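Local coordinates for protein alginate lyase AlgAT5 (Defluviitalea, PDB 5ZQI) that probably cleaves the polysaccharide alginate by the beta-elimination of a polysaccharide lyase of family 7, using a beta-sandwich fold, at residues 56-60 and 84-88; 115-119 and 242-246; 143-147 and 236-240. One frame throughout, in Å; residues are numbered along the deposited sequence.

Contact 1 (56-60 and 84-88); sequences LLPSD and LDSYE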
loop_
_atom_site.group_PDB
_atom_site.type_symbol
_atom_site.label_atom_id
_atom_site.label_comp_id
_atom_site.label_asym_id
_atom_site.label_seq_id
_atom_site.Cartn_x
_atom_site.Cartn_y
_atom_site.Cartn_z
ATOM N N LEU A 56 -10.970 6.204 -18.813
ATOM C CA LEU A 56 -10.253 5.067 -18.255
ATOM C C LEU A 56 -10.584 4.867 -16.783
ATOM O O LEU A 56 -10.735 5.830 -16.025
ATOM C CB LEU A 56 -8.747 5.256 -18.394
ATOM C CG LEU A 56 -8.194 5.241 -19.811
ATOM C CD1 LEU A 56 -6.710 5.537 -19.762
ATOM C CD2 LEU A 56 -8.462 3.901 -20.482
ATOM N N LEU A 57 -10.664 3.600 -16.380
ATOM C CA LEU A 57 -10.894 3.187 -15.008
ATOM C C LEU A 57 -9.620 2.633 -14.404
ATOM O O LEU A 57 -8.707 2.237 -15.140
ATOM C CB LEU A 57 -11.972 2.099 -14.936
ATOM C CG LEU A 57 -13.342 2.531 -15.416
ATOM C CD1 LEU A 57 -14.240 1.328 -15.566
ATOM C CD2 LEU A 57 -13.917 3.533 -14.435
ATOM N N PRO A 58 -9.485 2.611 -13.080
ATOM C CA PRO A 58 -8.261 2.025 -12.496
ATOM C C PRO A 58 -7.933 0.630 -13.021
ATOM O O PRO A 58 -6.749 0.286 -13.175
ATOM C CB PRO A 58 -8.568 2.047 -10.991
ATOM C CG PRO A 58 -9.452 3.316 -10.860
ATOM C CD PRO A 58 -10.360 3.232 -12.060
ATOM N N SER A 59 -8.948 -0.184 -13.289
ATOM C CA SER A 59 -8.769 -1.523 -13.830
ATOM C C SER A 59 -8.172 -1.546 -15.235
ATOM O O SER A 59 -7.711 -2.610 -15.654
ATOM C CB SER A 59 -10.108 -2.235 -13.836
ATOM O OG SER A 59 -11.029 -1.592 -14.707
ATOM N N ASP A 60 -8.134 -0.416 -15.936
ATOM C CA ASP A 60 -7.466 -0.300 -17.225
ATOM C C ASP A 60 -5.974 -0.009 -17.091
ATOM O O ASP A 60 -5.231 -0.184 -18.061
ATOM C CB ASP A 60 -8.082 0.842 -18.051
ATOM C CG ASP A 60 -9.532 0.588 -18.449
ATOM O OD1 ASP A 60 -9.829 -0.496 -19.001
ATOM O OD2 ASP A 60 -10.365 1.491 -18.218
ATOM N N LEU A 84 -15.169 -4.444 -8.601
ATOM C CA LEU A 84 -13.977 -3.607 -8.665
ATOM C C LEU A 84 -13.531 -3.359 -10.101
ATOM O O LEU A 84 -12.969 -2.297 -10.393
ATOM C CB LEU A 84 -12.851 -4.244 -7.837
ATOM C CG LEU A 84 -11.527 -3.506 -7.763
ATOM C CD1 LEU A 84 -11.669 -2.130 -7.161
ATOM C CD2 LEU A 84 -10.485 -4.297 -6.940
ATOM N N ASP A 85 -13.793 -4.294 -11.014
ATOM C CA ASP A 85 -13.389 -4.103 -12.401
ATOM C C ASP A 85 -13.992 -2.844 -13.021
ATOM O O ASP A 85 -13.408 -2.275 -13.947
ATOM C CB ASP A 85 -13.799 -5.325 -13.231
ATOM C CG ASP A 85 -13.316 -5.249 -14.677
ATOM O OD1 ASP A 85 -12.089 -5.184 -14.870
ATOM O OD2 ASP A 85 -14.153 -5.224 -15.611
ATOM N N SER A 86 -15.165 -2.413 -12.573
ATOM C CA SER A 86 -15.810 -1.239 -13.153
ATOM C C SER A 86 -15.904 -0.070 -12.175
ATOM O O SER A 86 -16.632 0.896 -12.445
ATOM C CB SER A 86 -17.208 -1.606 -13.677
ATOM O OG SER A 86 -18.040 -2.040 -12.618
ATOM N N TYR A 87 -15.181 -0.125 -11.068
ATOM C CA TYR A 87 -15.325 0.852 -9.990
ATOM C C TYR A 87 -14.326 2.005 -10.110
ATOM O O TYR A 87 -13.135 1.806 -10.405
ATOM C CB TYR A 87 -15.144 0.173 -8.626
ATOM C CG TYR A 87 -15.329 1.136 -7.470
ATOM C CD1 TYR A 87 -16.601 1.479 -7.012
ATOM C CD2 TYR A 87 -14.227 1.744 -6.873
ATOM C CE1 TYR A 87 -16.741 2.379 -5.960
ATOM C CE2 TYR A 87 -14.373 2.654 -5.818
ATOM C CZ TYR A 87 -15.629 2.990 -5.409
ATOM O OH TYR A 87 -15.784 3.936 -4.405
ATOM N N GLU A 88 -14.796 3.217 -9.805
ATOM C CA GLU A 88 -13.903 4.339 -9.533
ATOM C C GLU A 88 -14.598 5.233 -8.506
ATOM O O GLU A 88 -15.814 5.149 -8.298
ATOM C CB GLU A 88 -13.549 5.133 -10.805
ATOM C CG GLU A 88 -14.704 5.850 -11.438
ATOM C CD GLU A 88 -14.282 6.818 -12.522
ATOM O OE1 GLU A 88 -15.085 7.061 -13.470
ATOM O OE2 GLU A 88 -13.159 7.384 -12.410
HETATM O O HOH W 1 -10.793 6.486 -13.183
HETATM O O HOH W 2 -11.506 -0.089 -11.615
#
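S59 meets D85 through its hydroxyl, OG giving a hydrogen bond of 2.6 Å to the backbone O of D85. This joins the short helix 58-61, near the start of the modelled chain, to the loop between strands 78-79 and 93-95, at the periphery of the beta-sandwich. With chi1 at 64°, OG sits between the S59 backbone N and carbonyl carbon. From there it reaches the D85 carbonyl at a C=O...donor angle of 141°, tilted 24° from the carbonyl plane.

The rest of the direct contact is van der Waals, apolar side chains of 56-60 lying against backbone and the E88 chain. The two methyls of L57 divide the work: CD1 lies 3.9 Å from S86 CA, while CD2 rests 3.8 Å from E88 CD. E88, extended beyond CG, crosses both L57 and P58 at about a right angle. The P58 ring brings CD to 3.5 Å from Y87 O, with E88 CB just beyond.

Two waters complete the join. One donates to E88 OE2 at 2.6 Å and also to L56 O, tying the glutamate's end back to the other segment. The second accepts from S59 N at 3.1 Å and donates to the carbonyls of L84 and Y87, so that it links S59 to two points on the loop.

Further out, P58, L84 and Y87 all pack on F93 of strand 93-95, and L84 and Y87 also touch I79 and L69, setting the loop against the sandwich. L64 is shared by P58, S59 and L84. The turn from L57 to D60 is closed by a reciprocal pair of bonds: D60 N donates to L57 O, and L57 N returns a nearly straight 2.8 Å bond to D60 OD2, met on the anti side of the carboxylate.

Contact 2 (115-119 and 242-246); sequences GSSYP and YTQSN. With SO4 (sulfate ion), chain B.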
loop_
_atom_site.group_PDB
_atom_site.type_symbol
_atom_site.label_atom_id
_atom_site.label_comp_id
_atom_site.label_asym_id
_atom_site.label_seq_id
_atom_site.Cartn_x
_atom_site.Cartn_y
_atom_site.Cartn_z
ATOM N N GLY A 115 -10.178 -2.205 14.187
ATOM C CA GLY A 115 -8.850 -2.465 14.698
ATOM C C GLY A 115 -7.782 -1.486 14.265
ATOM O O GLY A 115 -6.621 -1.643 14.679
ATOM N N SER A 116 -8.120 -0.501 13.440
ATOM C CA SER A 116 -7.195 0.569 13.106
ATOM C C SER A 116 -7.794 1.922 13.453
ATOM O O SER A 116 -9.012 2.106 13.444
ATOM C CB SER A 116 -6.825 0.592 11.621
ATOM O OG SER A 116 -5.907 1.656 11.339
ATOM N N SER A 117 -6.915 2.878 13.739
ATOM C CA SER A 117 -7.322 4.257 13.949
ATOM C C SER A 117 -6.976 5.147 12.765
ATOM O O SER A 117 -7.201 6.356 12.826
ATOM C CB SER A 117 -6.663 4.829 15.209
ATOM O OG SER A 117 -7.109 4.166 16.376
ATOM N N TYR A 118 -6.447 4.584 11.689
ATOM C CA TYR A 118 -6.013 5.362 10.537
ATOM C C TYR A 118 -6.801 4.982 9.290
ATOM O O TYR A 118 -7.096 3.792 9.075
ATOM C CB TYR A 118 -4.517 5.132 10.292
ATOM C CG TYR A 118 -3.597 5.663 11.370
ATOM C CD1 TYR A 118 -3.794 6.911 11.941
ATOM C CD2 TYR A 118 -2.503 4.922 11.795
ATOM C CE1 TYR A 118 -2.921 7.398 12.902
ATOM C CE2 TYR A 118 -1.642 5.405 12.742
ATOM C CZ TYR A 118 -1.855 6.631 13.288
ATOM O OH TYR A 118 -0.980 7.118 14.240
ATOM N N PRO A 119 -7.139 5.984 8.480
ATOM C CA PRO A 119 -7.902 5.733 7.245
ATOM C C PRO A 119 -7.028 5.289 6.090
ATOM O O PRO A 119 -5.830 5.571 6.030
ATOM C CB PRO A 119 -8.509 7.104 6.957
ATOM C CG PRO A 119 -7.451 8.085 7.487
ATOM C CD PRO A 119 -6.851 7.420 8.687
ATOM N N TYR A 242 -2.261 4.410 2.937
ATOM C CA TYR A 242 -2.646 4.176 4.339
ATOM C C TYR A 242 -2.127 5.370 5.123
ATOM O O TYR A 242 -0.928 5.463 5.420
ATOM C CB TYR A 242 -2.083 2.847 4.817
ATOM C CG TYR A 242 -2.484 2.374 6.189
ATOM C CD1 TYR A 242 -3.628 2.851 6.826
ATOM C CD2 TYR A 242 -1.717 1.428 6.841
ATOM C CE1 TYR A 242 -4.003 2.379 8.079
ATOM C CE2 TYR A 242 -2.077 0.973 8.074
ATOM C CZ TYR A 242 -3.212 1.440 8.677
ATOM O OH TYR A 242 -3.566 0.971 9.950
ATOM N N THR A 243 -3.015 6.331 5.374
ATOM C CA THR A 243 -2.621 7.613 5.960
ATOM C C THR A 243 -2.457 7.492 7.466
ATOM O O THR A 243 -3.430 7.226 8.172
ATOM C CB THR A 243 -3.656 8.672 5.616
ATOM O OG1 THR A 243 -3.743 8.754 4.176
ATOM C CG2 THR A 243 -3.249 10.034 6.157
ATOM N N GLN A 244 -1.245 7.731 7.982
ATOM C CA GLN A 244 -0.988 7.526 9.416
ATOM C C GLN A 244 -1.257 8.801 10.211
ATOM O O GLN A 244 -0.432 9.264 10.990
ATOM C CB GLN A 244 0.431 7.034 9.666
ATOM C CG GLN A 244 0.856 5.886 8.795
ATOM C CD GLN A 244 0.152 4.617 9.134
ATOM O OE1 GLN A 244 0.413 4.036 10.183
ATOM N NE2 GLN A 244 -0.727 4.162 8.251
ATOM N N SER A 245 -2.431 9.374 10.019
ATOM C CA SER A 245 -2.870 10.488 10.843
ATOM C C SER A 245 -4.383 10.486 10.920
ATOM O O SER A 245 -5.063 9.762 10.193
ATOM C CB SER A 245 -2.333 11.816 10.312
ATOM O OG SER A 245 -2.582 12.788 11.308
ATOM N N ASN A 246 -4.899 11.282 11.842
ATOM C CA ASN A 246 -6.329 11.473 12.064
ATOM C C ASN A 246 -6.484 12.764 12.863
ATOM O O ASN A 246 -5.501 13.452 13.163
ATOM C CB ASN A 246 -6.915 10.232 12.740
ATOM C CG ASN A 246 -6.275 9.940 14.096
ATOM O OD1 ASN A 246 -6.039 10.848 14.871
ATOM N ND2 ASN A 246 -5.974 8.677 14.360
HETATM S S SO4 B . 2.178 5.657 14.762
HETATM O O1 SO4 B . 2.897 6.592 15.628
HETATM O O2 SO4 B . 2.862 4.365 14.739
HETATM O O3 SO4 B . 0.810 5.490 15.245
HETATM O O4 SO4 B . 2.148 6.165 13.392
#
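T243 N donates a 3.0 Å hydrogen bond to P119 O, almost in line with the carbonyl, although the touching parts of the two segments run 93° apart. Y118 contributes the largest share of the contact. Its CG is anti to the carbonyl carbon (chi1 -67°), which lays the ring over the inverse gamma turn centred on Q244, whose CA stands 3.7 Å from the ring centroid in a CH-pi contact. Q244 OE1 lies 3.4 Å from Y118 CD2, and Y118 OH donates to sulfate O3 at 2.6 Å; R177 and K158 also bind this ion, probably from the crystallisation liquor. S116 OG accepts from Y118 N in an ST turn and pairs with Y242 OH at 2.8 Å. N246 ND2 reaches S117 O from above the carbonyl plane, while its OD1 bonds S248. Replacing Y118 by alanine removes ring and hydroxyl together, and would probably leave Q244 CA without its CH-pi partner and the sulfate more loosely held. Q244 NE2 sits over one face of the Y242 ring and bonds Y242 O; R120 makes a cation-pi contact with the same ring. Y242 and Q244 form the YxQ end of the family 7 YFKAGxYxQ motif, Y242 probably being the catalytic tyrosine, as in relatives.

Contact 3 (143-147 and 236-240); sequences HTMII and YFKAG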
loop_
_atom_site.group_PDB
_atom_site.type_symbol
_atom_site.label_atom_id
_atom_site.label_comp_id
_atom_site.label_asym_id
_atom_site.label_seq_id
_atom_site.Cartn_x
_atom_site.Cartn_y
_atom_site.Cartn_z
ATOM N N HIS A 143 7.591 -15.024 -2.860
ATOM C CA HIS A 143 6.455 -14.112 -2.939
ATOM C C HIS A 143 6.987 -12.712 -3.163
ATOM O O HIS A 143 7.747 -12.199 -2.342
ATOM C CB HIS A 143 5.636 -14.222 -1.653
ATOM C CG HIS A 143 5.470 -15.635 -1.229
ATOM N ND1 HIS A 143 4.638 -16.522 -1.888
ATOM C CD2 HIS A 143 6.140 -16.363 -0.303
ATOM C CE1 HIS A 143 4.763 -17.709 -1.336
ATOM N NE2 HIS A 143 5.675 -17.646 -0.383
ATOM N N THR A 144 6.570 -12.081 -4.264
ATOM C CA THR A 144 7.159 -10.820 -4.696
ATOM C C THR A 144 6.079 -9.807 -5.011
ATOM O O THR A 144 5.087 -10.146 -5.648
ATOM C CB THR A 144 7.999 -11.035 -5.951
ATOM O OG1 THR A 144 8.999 -12.033 -5.708
ATOM C CG2 THR A 144 8.673 -9.739 -6.422
ATOM N N MET A 145 6.279 -8.558 -4.581
ATOM C CA MET A 145 5.468 -7.428 -5.003
ATOM C C MET A 145 6.393 -6.323 -5.505
ATOM O O MET A 145 7.390 -5.990 -4.842
ATOM C CB MET A 145 4.606 -6.878 -3.872
ATOM C CG MET A 145 3.751 -5.672 -4.326
ATOM S SD MET A 145 2.490 -5.153 -3.160
ATOM C CE MET A 145 3.434 -4.804 -1.682
ATOM N N ILE A 146 6.082 -5.772 -6.672
ATOM C CA ILE A 146 6.761 -4.598 -7.208
ATOM C C ILE A 146 5.751 -3.471 -7.361
ATOM O O ILE A 146 4.700 -3.649 -7.996
ATOM C CB ILE A 146 7.435 -4.867 -8.558
ATOM C CG1 ILE A 146 8.278 -6.119 -8.507
ATOM C CG2 ILE A 146 8.315 -3.655 -8.901
ATOM C CD1 ILE A 146 8.848 -6.563 -9.862
ATOM N N ILE A 147 6.045 -2.322 -6.766
ATOM C CA ILE A 147 5.195 -1.144 -6.886
ATOM C C ILE A 147 6.017 -0.014 -7.499
ATOM O O ILE A 147 7.088 0.323 -6.990
ATOM C CB ILE A 147 4.632 -0.668 -5.536
ATOM C CG1 ILE A 147 4.126 -1.792 -4.641
ATOM C CG2 ILE A 147 3.512 0.364 -5.803
ATOM C CD1 ILE A 147 3.695 -1.282 -3.285
ATOM N N TYR A 236 -0.032 -11.598 3.415
ATOM C CA TYR A 236 -0.578 -11.083 2.167
ATOM C C TYR A 236 -0.056 -9.670 1.938
ATOM O O TYR A 236 0.337 -8.956 2.866
ATOM C CB TYR A 236 -2.113 -11.111 2.180
ATOM C CG TYR A 236 -2.774 -10.440 3.372
ATOM C CD1 TYR A 236 -2.981 -11.136 4.571
ATOM C CD2 TYR A 236 -3.216 -9.135 3.298
ATOM C CE1 TYR A 236 -3.567 -10.527 5.641
ATOM C CE2 TYR A 236 -3.806 -8.518 4.386
ATOM C CZ TYR A 236 -4.000 -9.238 5.536
ATOM O OH TYR A 236 -4.613 -8.639 6.616
ATOM N N PHE A 237 -0.055 -9.282 0.672
ATOM C CA PHE A 237 0.409 -7.958 0.273
ATOM C C PHE A 237 -0.716 -6.931 0.345
ATOM O O PHE A 237 -1.907 -7.265 0.188
ATOM C CB PHE A 237 0.979 -7.975 -1.161
ATOM C CG PHE A 237 2.304 -8.705 -1.298
ATOM C CD1 PHE A 237 3.428 -8.290 -0.600
ATOM C CD2 PHE A 237 2.422 -9.769 -2.173
ATOM C CE1 PHE A 237 4.637 -8.965 -0.724
ATOM C CE2 PHE A 237 3.643 -10.438 -2.321
ATOM C CZ PHE A 237 4.744 -10.017 -1.610
ATOM N N LYS A 238 -0.310 -5.664 0.529
ATOM C CA LYS A 238 -1.197 -4.516 0.402
ATOM C C LYS A 238 -0.479 -3.408 -0.340
ATOM O O LYS A 238 0.731 -3.291 -0.229
ATOM C CB LYS A 238 -1.659 -3.946 1.760
ATOM C CG LYS A 238 -2.205 -5.007 2.716
ATOM C CD LYS A 238 -2.987 -4.329 3.837
ATOM C CE LYS A 238 -4.439 -4.113 3.313
ATOM N NZ LYS A 238 -5.285 -3.280 4.193
ATOM N N ALA A 239 -1.231 -2.587 -1.085
ATOM C CA ALA A 239 -0.654 -1.445 -1.789
ATOM C C ALA A 239 -1.731 -0.380 -1.929
ATOM O O ALA A 239 -2.917 -0.691 -2.090
ATOM C CB ALA A 239 -0.132 -1.848 -3.172
ATOM N N GLY A 240 -1.306 0.874 -1.916
ATOM C CA GLY A 240 -2.207 1.996 -2.031
ATOM C C GLY A 240 -1.787 3.084 -1.077
ATOM O O GLY A 240 -0.584 3.370 -0.944
#
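M145 and F237 face each other across the interior of the beta-sandwich, where strands 143-147 and 236-239 run almost parallel, 4° apart in direction, with their axes 8.7 Å from each other. No hydrogen bond joins them: each is bonded into its own sheet, and side chains alone span the gap. From its strand M145 reaches across with CB first, 3.6 Å from the centroid of the F237 ring and over the middle of one face, a CH-pi contact. CG is anti to the backbone N (chi1 180°), which carries the chain past the ring as the two side chains slide by in opposite directions. SD then stands obliquely to the ring, 4.7 Å from its centroid, a Met-aromatic contact, and also faces A239 CB at 4.2 Å. A bend at chi3 (57°) turns the methyl back, so that CE ends 3.4 Å from K238 O and 3.7 Å from F237 CD1.

The far edge of the F237 ring lies by H143 O, and the W136 ring meets the same ring. At the other end, I147 CD1 touches A239 CB at 3.9 Å. K238 points away and forms a salt bridge with E122. With methyl, sulfur and aromatic surfaces as its main partners, the join between the sheets rests on dispersion and burial rather than on directional bonds.

How the contacts relate
Contacts 2 and 3 are consecutive on one piece of chain: strand 236-239 leads past the corner at G240 into strand 241-243, and both strands pair within the same sheet. Their centres are nevertheless 19 Å apart. Contact 3 ties that sheet to its partner across the core, whereas contact 2 lies where strand 241-243 runs out into a loop, beside the sulfate; segments 236-240 and 242-246 together carry the YFKAGxYxQ motif of family 7 lyases, whose polar residues, as in relatives, probably line the substrate cleft. Contact 1 is more remote, with its centre 25 Å from that of contact 2 and 19 Å from that of contact 3. Its nearest atoms lie about 14 and 10 Å from theirs.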